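Local coordinates for SspB protein (Streptomyces clavuligerus, PDB 6JUF) that binds metal and probably acts as a DNA nuclease within the phosphorothioation-sensing SspABCD–SspE bacterial defence against phages, at residues D3-E8 and F135-F140; R92-L95 and G99-P102; D147-I152 and A167-D172; V313-E316 and N320-S323. One frame throughout, in Å; residues are numbered along the deposited sequence.

Contact 1 (D3-E8 and F135-F140); sequences DSRLAE and FHLAPF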
loop_
_atom_site.group_PDB
_atom_site.type_symbol
_atom_site.label_atom_id
_atom_site.label_comp_id
_atom_site.label_asym_id
_atom_site.label_seq_id
_atom_site.Cartn_x
_atom_site.Cartn_y
_atom_site.Cartn_z
ATOM N N ASP B 3 -23.370 17.775 25.816
ATOM C CA ASP B 3 -23.142 16.822 24.693
ATOM C C ASP B 3 -22.060 15.779 25.048
ATOM O O ASP B 3 -20.884 16.133 25.127
ATOM C CB ASP B 3 -22.714 17.608 23.429
ATOM C CG ASP B 3 -22.621 16.728 22.188
ATOM O OD1 ASP B 3 -22.778 15.482 22.318
ATOM O OD2 ASP B 3 -22.406 17.280 21.073
ATOM N N SER B 4 -22.431 14.507 25.220
ATOM C CA SER B 4 -21.442 13.497 25.557
ATOM C C SER B 4 -21.330 12.372 24.517
ATOM O O SER B 4 -21.003 11.246 24.855
ATOM C CB SER B 4 -21.739 12.910 26.930
ATOM O OG SER B 4 -22.779 11.954 26.839
ATOM N N ARG B 5 -21.628 12.681 23.268
ATOM C CA ARG B 5 -21.620 11.684 22.214
ATOM C C ARG B 5 -20.237 11.048 22.102
ATOM O O ARG B 5 -20.091 9.830 21.886
ATOM C CB ARG B 5 -22.027 12.288 20.881
ATOM C CG ARG B 5 -23.543 12.485 20.749
ATOM C CD ARG B 5 -23.834 13.895 20.332
ATOM N NE ARG B 5 -24.024 14.037 18.905
ATOM C CZ ARG B 5 -23.723 15.145 18.224
ATOM N NH1 ARG B 5 -23.169 16.183 18.842
ATOM N NH2 ARG B 5 -23.940 15.195 16.920
ATOM N N LEU B 6 -19.216 11.864 22.283
ATOM C CA LEU B 6 -17.864 11.361 22.031
ATOM C C LEU B 6 -17.482 10.317 23.106
ATOM O O LEU B 6 -16.937 9.238 22.792
ATOM C CB LEU B 6 -16.851 12.523 21.979
ATOM C CG LEU B 6 -15.398 12.049 21.676
ATOM C CD1 LEU B 6 -15.269 11.280 20.332
ATOM C CD2 LEU B 6 -14.387 13.195 21.732
ATOM N N ALA B 7 -17.767 10.616 24.374
ATOM C CA ALA B 7 -17.529 9.633 25.425
ATOM C C ALA B 7 -18.269 8.323 25.194
ATOM O O ALA B 7 -17.777 7.252 25.527
ATOM C CB ALA B 7 -17.933 10.230 26.773
ATOM N N GLU B 8 -19.488 8.394 24.684
ATOM C CA GLU B 8 -20.257 7.191 24.497
ATOM C C GLU B 8 -19.683 6.333 23.367
ATOM O O GLU B 8 -19.752 5.097 23.405
ATOM C CB GLU B 8 -21.701 7.536 24.256
ATOM C CG GLU B 8 -22.317 8.227 25.459
ATOM C CD GLU B 8 -23.789 8.477 25.256
ATOM O OE1 GLU B 8 -24.208 9.641 25.424
ATOM O OE2 GLU B 8 -24.514 7.501 24.915
ATOM N N PHE B 135 -14.939 12.475 11.415
ATOM C CA PHE B 135 -15.926 11.894 10.477
ATOM C C PHE B 135 -17.364 12.103 10.901
ATOM O O PHE B 135 -18.221 12.331 9.987
ATOM C CB PHE B 135 -15.646 10.410 10.234
ATOM C CG PHE B 135 -14.475 10.187 9.311
ATOM C CD1 PHE B 135 -14.692 9.998 7.958
ATOM C CD2 PHE B 135 -13.160 10.207 9.792
ATOM C CE1 PHE B 135 -13.617 9.808 7.074
ATOM C CE2 PHE B 135 -12.090 9.999 8.912
ATOM C CZ PHE B 135 -12.299 9.860 7.559
ATOM N N HIS B 136 -17.678 11.993 12.199
ATOM C CA HIS B 136 -19.090 11.863 12.619
ATOM C C HIS B 136 -19.670 13.047 13.370
ATOM O O HIS B 136 -20.884 13.191 13.413
ATOM C CB HIS B 136 -19.220 10.602 13.473
ATOM C CG HIS B 136 -19.016 9.335 12.672
ATOM N ND1 HIS B 136 -19.795 9.028 11.625
ATOM C CD2 HIS B 136 -18.143 8.279 12.834
ATOM C CE1 HIS B 136 -19.421 7.853 11.082
ATOM N NE2 HIS B 136 -18.398 7.374 11.825
ATOM N N LEU B 137 -18.824 13.880 13.982
ATOM C CA LEU B 137 -19.347 14.980 14.875
ATOM C C LEU B 137 -19.049 16.401 14.410
ATOM O O LEU B 137 -19.779 17.329 14.754
ATOM C CB LEU B 137 -18.867 14.805 16.322
ATOM C CG LEU B 137 -19.321 13.493 17.012
ATOM C CD1 LEU B 137 -18.769 13.360 18.426
ATOM C CD2 LEU B 137 -20.810 13.408 17.114
ATOM N N ALA B 138 -18.045 16.566 13.571
ATOM C CA ALA B 138 -17.675 17.919 13.116
ATOM C C ALA B 138 -18.777 18.517 12.271
ATOM O O ALA B 138 -19.393 17.793 11.474
ATOM C CB ALA B 138 -16.354 17.912 12.310
ATOM N N PRO B 139 -19.047 19.815 12.430
ATOM C CA PRO B 139 -20.203 20.391 11.683
ATOM C C PRO B 139 -19.788 20.771 10.233
ATOM O O PRO B 139 -20.606 21.165 9.440
ATOM C CB PRO B 139 -20.533 21.648 12.480
ATOM C CG PRO B 139 -19.214 22.052 13.056
ATOM C CD PRO B 139 -18.469 20.758 13.375
ATOM N N PHE B 140 -18.496 20.677 9.907
ATOM C CA PHE B 140 -17.944 21.090 8.610
ATOM C C PHE B 140 -17.176 19.936 7.956
ATOM O O PHE B 140 -16.729 19.009 8.639
ATOM C CB PHE B 140 -17.054 22.387 8.721
ATOM C CG PHE B 140 -16.064 22.353 9.871
ATOM C CD1 PHE B 140 -16.235 23.169 10.977
ATOM C CD2 PHE B 140 -14.984 21.440 9.862
ATOM C CE1 PHE B 140 -15.353 23.106 12.048
ATOM C CE2 PHE B 140 -14.087 21.382 10.939
ATOM C CZ PHE B 140 -14.292 22.228 12.029
#

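Contact 2 (R92-L95 and G99-P102); sequences RWLL and GADP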
loop_
_atom_site.group_PDB
_atom_site.type_symbol
_atom_site.label_atom_id
_atom_site.label_comp_id
_atom_site.label_asym_id
_atom_site.label_seq_id
_atom_site.Cartn_x
_atom_site.Cartn_y
_atom_site.Cartn_z
ATOM N N ARG B 92 -8.186 -13.034 12.659
ATOM C CA ARG B 92 -8.033 -14.377 12.076
ATOM C C ARG B 92 -8.771 -14.435 10.711
ATOM O O ARG B 92 -8.237 -15.050 9.795
ATOM C CB ARG B 92 -8.612 -15.438 13.023
ATOM C CG ARG B 92 -8.760 -16.841 12.462
ATOM C CD ARG B 92 -7.394 -17.429 12.123
ATOM N NE ARG B 92 -7.449 -18.782 11.523
ATOM C CZ ARG B 92 -7.578 -19.028 10.220
ATOM N NH1 ARG B 92 -7.773 -18.037 9.323
ATOM N NH2 ARG B 92 -7.581 -20.300 9.795
ATOM N N TRP B 93 -9.958 -13.862 10.605
ATOM C CA TRP B 93 -10.729 -13.934 9.378
ATOM C C TRP B 93 -10.044 -13.129 8.273
ATOM O O TRP B 93 -10.045 -13.539 7.127
ATOM C CB TRP B 93 -12.152 -13.472 9.671
ATOM C CG TRP B 93 -12.981 -13.329 8.427
ATOM C CD1 TRP B 93 -13.792 -14.278 7.815
ATOM C CD2 TRP B 93 -13.128 -12.109 7.632
ATOM N NE1 TRP B 93 -14.366 -13.753 6.686
ATOM C CE2 TRP B 93 -14.007 -12.435 6.534
ATOM C CE3 TRP B 93 -12.602 -10.805 7.731
ATOM C CZ2 TRP B 93 -14.366 -11.485 5.555
ATOM C CZ3 TRP B 93 -13.012 -9.868 6.768
ATOM C CH2 TRP B 93 -13.854 -10.238 5.684
ATOM N N LEU B 94 -9.504 -11.932 8.583
ATOM C CA LEU B 94 -9.000 -11.033 7.556
ATOM C C LEU B 94 -7.542 -11.236 7.185
ATOM O O LEU B 94 -7.158 -11.277 5.985
ATOM C CB LEU B 94 -9.179 -9.562 8.038
ATOM C CG LEU B 94 -8.588 -8.524 7.039
ATOM C CD1 LEU B 94 -9.351 -8.507 5.695
ATOM C CD2 LEU B 94 -8.565 -7.142 7.687
ATOM N N LEU B 95 -6.686 -11.353 8.192
ATOM C CA LEU B 95 -5.261 -11.260 8.011
ATOM C C LEU B 95 -4.499 -12.574 7.942
ATOM O O LEU B 95 -3.323 -12.551 7.573
ATOM C CB LEU B 95 -4.626 -10.376 9.124
ATOM C CG LEU B 95 -5.132 -8.925 9.102
ATOM C CD1 LEU B 95 -4.562 -8.260 10.368
ATOM C CD2 LEU B 95 -4.677 -8.255 7.836
ATOM N N GLY B 99 -6.875 -16.483 5.243
ATOM C CA GLY B 99 -8.013 -15.576 5.500
ATOM C C GLY B 99 -8.485 -14.792 4.291
ATOM O O GLY B 99 -8.168 -15.161 3.143
ATOM N N ALA B 100 -9.289 -13.763 4.500
ATOM C CA ALA B 100 -9.998 -13.057 3.472
ATOM C C ALA B 100 -9.060 -12.291 2.563
ATOM O O ALA B 100 -9.205 -12.316 1.336
ATOM C CB ALA B 100 -11.043 -12.081 4.053
ATOM N N ASP B 101 -8.129 -11.541 3.143
ATOM C CA ASP B 101 -7.272 -10.705 2.326
ATOM C C ASP B 101 -6.004 -10.330 3.111
ATOM O O ASP B 101 -5.808 -9.157 3.473
ATOM C CB ASP B 101 -8.081 -9.467 1.879
ATOM C CG ASP B 101 -7.362 -8.593 0.841
ATOM O OD1 ASP B 101 -6.336 -8.992 0.279
ATOM O OD2 ASP B 101 -7.853 -7.469 0.522
ATOM N N PRO B 102 -5.125 -11.334 3.365
ATOM C CA PRO B 102 -3.927 -11.137 4.186
ATOM C C PRO B 102 -3.002 -9.987 3.713
ATOM O O PRO B 102 -2.295 -9.381 4.507
ATOM C CB PRO B 102 -3.210 -12.524 4.104
ATOM C CG PRO B 102 -3.865 -13.211 2.932
ATOM C CD PRO B 102 -5.267 -12.741 2.945
HETATM O O HOH W 1 -1.734 -10.310 6.991
#

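Contact 3 (D147-I152 and A167-D172); sequences DLTQVI and ASIAKD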
loop_
_atom_site.group_PDB
_atom_site.type_symbol
_atom_site.label_atom_id
_atom_site.label_comp_id
_atom_site.label_asym_id
_atom_site.label_seq_id
_atom_site.Cartn_x
_atom_site.Cartn_y
_atom_site.Cartn_z
ATOM N N ASP B 147 -8.734 24.431 12.747
ATOM C CA ASP B 147 -10.200 24.317 12.894
ATOM C C ASP B 147 -10.645 22.948 13.400
ATOM O O ASP B 147 -11.426 22.849 14.383
ATOM C CB ASP B 147 -10.984 24.542 11.586
ATOM C CG ASP B 147 -10.875 25.974 11.051
ATOM O OD1 ASP B 147 -10.620 26.955 11.809
ATOM O OD2 ASP B 147 -11.052 26.043 9.807
ATOM N N LEU B 148 -10.069 21.902 12.805
ATOM C CA LEU B 148 -10.385 20.555 13.260
ATOM C C LEU B 148 -9.912 20.282 14.685
ATOM O O LEU B 148 -10.611 19.686 15.506
ATOM C CB LEU B 148 -9.856 19.508 12.288
ATOM C CG LEU B 148 -10.221 18.064 12.648
ATOM C CD1 LEU B 148 -11.743 17.853 12.712
ATOM C CD2 LEU B 148 -9.591 17.138 11.621
ATOM N N THR B 149 -8.692 20.730 14.981
ATOM C CA THR B 149 -8.216 20.631 16.347
ATOM C C THR B 149 -9.210 21.280 17.345
ATOM O O THR B 149 -9.550 20.681 18.378
ATOM C CB THR B 149 -6.807 21.263 16.480
ATOM O OG1 THR B 149 -5.894 20.474 15.700
ATOM C CG2 THR B 149 -6.361 21.292 17.976
ATOM N N GLN B 150 -9.688 22.485 17.014
ATOM C CA GLN B 150 -10.595 23.195 17.958
ATOM C C GLN B 150 -11.928 22.464 18.166
ATOM O O GLN B 150 -12.456 22.387 19.297
ATOM C CB GLN B 150 -10.779 24.667 17.539
ATOM C CG GLN B 150 -9.520 25.473 17.858
ATOM C CD GLN B 150 -9.052 25.325 19.318
ATOM O OE1 GLN B 150 -7.879 24.948 19.595
ATOM N NE2 GLN B 150 -9.954 25.649 20.267
ATOM N N VAL B 151 -12.465 21.872 17.096
ATOM C CA VAL B 151 -13.677 21.087 17.241
ATOM C C VAL B 151 -13.475 19.870 18.142
ATOM O O VAL B 151 -14.287 19.592 19.002
ATOM C CB VAL B 151 -14.308 20.747 15.878
ATOM C CG1 VAL B 151 -15.571 19.888 16.060
ATOM C CG2 VAL B 151 -14.721 22.040 15.236
ATOM N N ILE B 152 -12.356 19.172 17.954
ATOM C CA ILE B 152 -12.088 18.028 18.803
ATOM C C ILE B 152 -11.918 18.470 20.273
ATOM O O ILE B 152 -12.465 17.842 21.145
ATOM C CB ILE B 152 -10.878 17.217 18.339
ATOM C CG1 ILE B 152 -11.157 16.644 16.938
ATOM C CG2 ILE B 152 -10.594 16.124 19.342
ATOM C CD1 ILE B 152 -9.914 16.268 16.153
ATOM N N ALA B 167 -2.025 19.637 22.411
ATOM C CA ALA B 167 -0.913 19.153 21.592
ATOM C C ALA B 167 -1.158 17.733 21.136
ATOM O O ALA B 167 -0.779 17.359 19.986
ATOM C CB ALA B 167 0.437 19.289 22.318
ATOM N N SER B 168 -1.739 16.911 22.001
ATOM C CA SER B 168 -2.059 15.533 21.561
ATOM C C SER B 168 -3.139 15.504 20.489
ATOM O O SER B 168 -3.097 14.665 19.558
ATOM C CB SER B 168 -2.519 14.684 22.739
ATOM O OG SER B 168 -1.506 14.653 23.717
ATOM N N ILE B 169 -4.152 16.339 20.638
ATOM C CA ILE B 169 -5.224 16.393 19.629
ATOM C C ILE B 169 -4.620 16.889 18.306
ATOM O O ILE B 169 -4.948 16.373 17.225
ATOM C CB ILE B 169 -6.376 17.274 20.129
ATOM C CG1 ILE B 169 -7.074 16.550 21.311
ATOM C CG2 ILE B 169 -7.357 17.586 18.974
ATOM C CD1 ILE B 169 -8.029 17.407 22.154
ATOM N N ALA B 170 -3.760 17.900 18.357
ATOM C CA ALA B 170 -3.128 18.392 17.099
ATOM C C ALA B 170 -2.321 17.271 16.441
ATOM O O ALA B 170 -2.257 17.206 15.211
ATOM C CB ALA B 170 -2.188 19.579 17.380
ATOM N N LYS B 171 -1.697 16.402 17.241
ATOM C CA LYS B 171 -0.944 15.267 16.678
ATOM C C LYS B 171 -1.931 14.261 16.035
ATOM O O LYS B 171 -1.583 13.679 14.949
ATOM C CB LYS B 171 -0.133 14.593 17.788
ATOM C CG LYS B 171 1.103 15.420 18.162
ATOM C CD LYS B 171 1.685 14.959 19.486
ATOM C CE LYS B 171 2.886 15.829 19.857
ATOM N NZ LYS B 171 3.273 15.634 21.262
ATOM N N ASP B 172 -3.118 14.069 16.633
ATOM C CA ASP B 172 -4.155 13.208 15.986
ATOM C C ASP B 172 -4.540 13.812 14.630
ATOM O O ASP B 172 -4.701 13.086 13.634
ATOM C CB ASP B 172 -5.417 13.076 16.838
ATOM C CG ASP B 172 -5.265 12.128 17.991
ATOM O OD1 ASP B 172 -4.257 11.379 18.025
ATOM O OD2 ASP B 172 -6.171 12.118 18.843
#

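Contact 4 (V313-E316 and N320-S323); sequences VLDE and NVRS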
loop_
_atom_site.group_PDB
_atom_site.type_symbol
_atom_site.label_atom_id
_atom_site.label_comp_id
_atom_site.label_asym_id
_atom_site.label_seq_id
_atom_site.Cartn_x
_atom_site.Cartn_y
_atom_site.Cartn_z
ATOM N N VAL B 313 -23.120 -11.422 4.510
ATOM C CA VAL B 313 -22.912 -10.535 3.368
ATOM C C VAL B 313 -21.400 -10.253 3.229
ATOM O O VAL B 313 -20.836 -10.298 2.146
ATOM C CB VAL B 313 -23.648 -9.201 3.623
ATOM C CG1 VAL B 313 -23.230 -8.092 2.652
ATOM C CG2 VAL B 313 -25.153 -9.399 3.516
ATOM N N LEU B 314 -20.729 -9.997 4.328
ATOM C CA LEU B 314 -19.297 -9.701 4.278
ATOM C C LEU B 314 -18.477 -10.945 3.865
ATOM O O LEU B 314 -17.612 -10.842 3.063
ATOM C CB LEU B 314 -18.791 -9.191 5.637
ATOM C CG LEU B 314 -17.310 -8.811 5.708
ATOM C CD1 LEU B 314 -16.939 -7.779 4.635
ATOM C CD2 LEU B 314 -16.955 -8.246 7.086
ATOM N N ASP B 315 -18.789 -12.117 4.391
ATOM C CA ASP B 315 -18.054 -13.293 4.011
ATOM C C ASP B 315 -18.284 -13.593 2.541
ATOM O O ASP B 315 -17.346 -14.075 1.867
ATOM C CB ASP B 315 -18.454 -14.466 4.886
ATOM C CG ASP B 315 -17.362 -15.540 4.967
ATOM O OD1 ASP B 315 -16.172 -15.155 4.849
ATOM O OD2 ASP B 315 -17.678 -16.706 5.208
ATOM N N GLU B 316 -19.474 -13.327 2.022
ATOM C CA GLU B 316 -19.716 -13.549 0.597
ATOM C C GLU B 316 -18.793 -12.704 -0.258
ATOM O O GLU B 316 -18.312 -13.137 -1.317
ATOM C CB GLU B 316 -21.134 -13.212 0.276
ATOM C CG GLU B 316 -22.058 -14.282 0.807
ATOM C CD GLU B 316 -23.470 -13.814 0.860
ATOM O OE1 GLU B 316 -23.777 -12.913 0.069
ATOM O OE2 GLU B 316 -24.276 -14.403 1.633
ATOM N N ASN B 320 -16.561 -16.599 0.995
ATOM C CA ASN B 320 -16.949 -17.506 2.065
ATOM C C ASN B 320 -15.751 -18.184 2.692
ATOM O O ASN B 320 -15.603 -19.415 2.707
ATOM C CB ASN B 320 -18.006 -18.477 1.509
ATOM C CG ASN B 320 -19.232 -17.732 1.015
ATOM O OD1 ASN B 320 -19.653 -17.897 -0.153
ATOM N ND2 ASN B 320 -19.802 -16.906 1.862
ATOM N N VAL B 321 -14.889 -17.328 3.255
ATOM C CA VAL B 321 -13.742 -17.806 4.048
ATOM C C VAL B 321 -14.164 -18.798 5.141
ATOM O O VAL B 321 -13.383 -19.762 5.420
ATOM C CB VAL B 321 -13.040 -16.596 4.693
ATOM C CG1 VAL B 321 -11.851 -17.008 5.511
ATOM C CG2 VAL B 321 -12.606 -15.614 3.606
ATOM N N ARG B 322 -15.300 -18.562 5.785
ATOM C CA ARG B 322 -15.714 -19.368 6.957
ATOM C C ARG B 322 -15.954 -20.851 6.579
ATOM O O ARG B 322 -15.966 -21.718 7.439
ATOM C CB ARG B 322 -16.948 -18.748 7.649
ATOM C CG ARG B 322 -16.714 -17.388 8.311
ATOM C CD ARG B 322 -17.994 -16.770 8.851
ATOM N NE ARG B 322 -19.026 -16.652 7.796
ATOM C CZ ARG B 322 -20.282 -16.275 8.027
ATOM N NH1 ARG B 322 -20.668 -15.910 9.227
ATOM N NH2 ARG B 322 -21.099 -16.251 7.013
ATOM N N SER B 323 -16.157 -21.089 5.285
ATOM C CA SER B 323 -16.380 -22.426 4.705
ATOM C C SER B 323 -15.141 -23.241 4.463
ATOM O O SER B 323 -15.228 -24.449 4.189
ATOM C CB SER B 323 -17.083 -22.299 3.358
ATOM O OG SER B 323 -18.368 -21.826 3.625
HETATM O O HOH W 2 -19.149 -18.946 4.631
#

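Contact 1 (D3-E8 and F135-F140)
Arg5 and Leu6, in the first turn of the short N-terminal helix 5-9, straddle the side chain of Leu137 at the end of helix 129-137. The contact shows how one leucine packs against two neighbouring residues with its two methyl branches, here with no hydrogen bond across the junction. Asp3 does not touch the second segment but holds Arg5: its OD2 forms a salt bridge with Arg5 NH1 at 2.6 Å, and the carboxylate lies at the edge of the guanidinium, close to its plane. Ser4 occupies the N-cap position of the helix, yet its hydroxyl makes no capping bond and gives only a weak one to Glu8 OE1. Arg5 follows, its chain bent at both middle torsions (chi2 128°, chi3 96°), which folds the guanidinium back over Leu137. One face is thereby set on a methyl group, with Leu137 CD2 3.5 Å above the plane and over its centre, while Asp3 steadies the rim. Leu6 uses a smaller surface, and its CA lies 8.2 Å from the CA of Leu137. What it presents to that residue is its first side-chain carbon, Leu6 CB standing 4.1 Å from Leu137 CD1; its side chain also touches Tyr132 and Val133 of helix 129-137 and Phe160. Beyond it, the terminus is tied to helix 145-159 as well, where Ala7 N donates a hydrogen bond to Ser159 OG.

Contact 2 (R92-L95 and G99-P102)
The backbone of Gly99-Pro102 turns back against the last turn of helix 89-95, so that Trp93, Leu94 and Leu95 face Gly99, Ala100 and Pro102, with 4.1 Å between the CA atoms of Leu95 and Pro102. It is a worked example of helix termination in which the returning loop takes up carbonyls left over at the C-terminal end. Ala100 N donates to Trp93 O at 2.7 Å, and Asp101 N donates to Leu94 O at 3.0 Å; both donors lie in the carbonyl plane, the second on a lone pair. Gly99 lets the chain come close, its CA 3.3 Å from Trp93 O.

Among the side chains, Ala100 meets the Trp93 indole in a CH-pi contact. Its CB sits 3.7 Å from the centroid of the six-membered ring, only 11° off the normal. The same indole meets Trp311 and Tyr318 edge-to-face. Leu94 and Asp101 run side by side in the same direction, through Leu94 CD1 and Asp101 CB, while the Asp101 carboxylate is held by Ser109 OG and the backbone amides of Glu105 and Glu106. At the far end a water bridges helix end and loop, donating to Leu95 O at 2.8 Å and to Pro102 O at 2.7 Å.

Contact 3 (D147-I152 and A167-D172)
Ile152 and Ile169 make the dense part of this contact, sliding past each other in opposite directions until their CG2 methyls are 3.6 Å apart. Ile169 CG2 is the common element: it also lies 3.6 Å from Ile152 CB and 4.0 Å from Ile152 CD1. In both isoleucines CG2 is anti to the backbone N, and CG1 stands beside that N with chi1 near -65°, which leaves the short branches to meet first. Thr149 adds its methyl group, with CG2 4.0 Å from Ile169 CG2. Val153 and Val156 of helix 145-159 and Val173 of helix 166-180 carry the apolar seam onward, and Ser130 and Val133 of helix 129-137 close on Ile152 from a third helix.

Helices 145-159 and 166-180 are consecutive helices that pack across each other at an oblique angle. Their local axes approach to 9.2 Å with 126° between the N-to-C directions, closer to antiparallel than to parallel.

Towards partly exposed Ala170 the packing thins. The helix backbones come nearest each other here, with 5.6 Å between the CA atoms of Thr149 and Ala170, the small Ala170 side chain being compatible with so close an approach. Thr149 OG1 faces the backbone of the other helix, 3.7 Å from Ala170 CA, in plain van der Waals contact; the hydroxyl bonds instead to Leu145 O, one turn earlier in its own helix. Ala170 CB reaches no nearer than 4.2 Å to Thr149 OG1.

Contact 4 (V313-E316 and N320-S323)
Asp315 and Arg322 dominate a polar, short-range contact between the last turns of helix 306-317 and the loop that follows, partly buried beside helix 89-95. The carboxylate does most of the work. Its OD2 accepts from Arg322 N at 3.1 Å through the syn lone pair, and from Arg322 NE at 2.9 Å in a salt bridge. The second donor comes from above the carboxylate plane, 59° out of it, and the carboxylate and guanidinium planes are almost perpendicular. A water is a third donor to OD2, at 2.7 Å, and links it to Ser323 OG. Three donors on one oxygen of this buried residue would be expected to favour the charged form of Asp315.

The principle illustrated is that an aspartate near the end of a helix can organise the next turn of chain, here the 3-10 segment 321-323. Asn320 supplies the reversal with a left-handed backbone conformation, and its N donates to Asp315 O at 2.8 Å, five residues back, from above the carbonyl plane. Its amide then lies alongside Glu316, ND2 being 3.6 Å from Glu316 CG; the Glu316 carboxylate bonds to His286.

Arg322 folds closely round OD2, its CB and CG each 3.3 Å from that atom. A bend at chi3 (-56°) turns NE back to the oxygen, while NH2 forms a salt bridge with Asp312, about one turn before Asp315 on helix 306-317.

The four contacts fall into two pairs on opposite sides of the chain's centre. Contacts 1 and 3 have centres 13 Å apart and meet where Phe140 and Pro139 pack on Val151. Contacts 2 and 4, centred 11 Å apart, share a boundary that is partly polar: Trp93 NE1 probably donates to Asp315 OD1 at 2.9 Å, and Ala100 CA lies 3.7 Å from Val321 CG2, so the ends of two helices far apart in sequence pack together. Between the pairs nothing touches; contacts 1 and 4 come no nearer than about 16 Å between nearest atoms. All four lie away from Glu18, a magnesium ligand, whose metal is not bound to this chain.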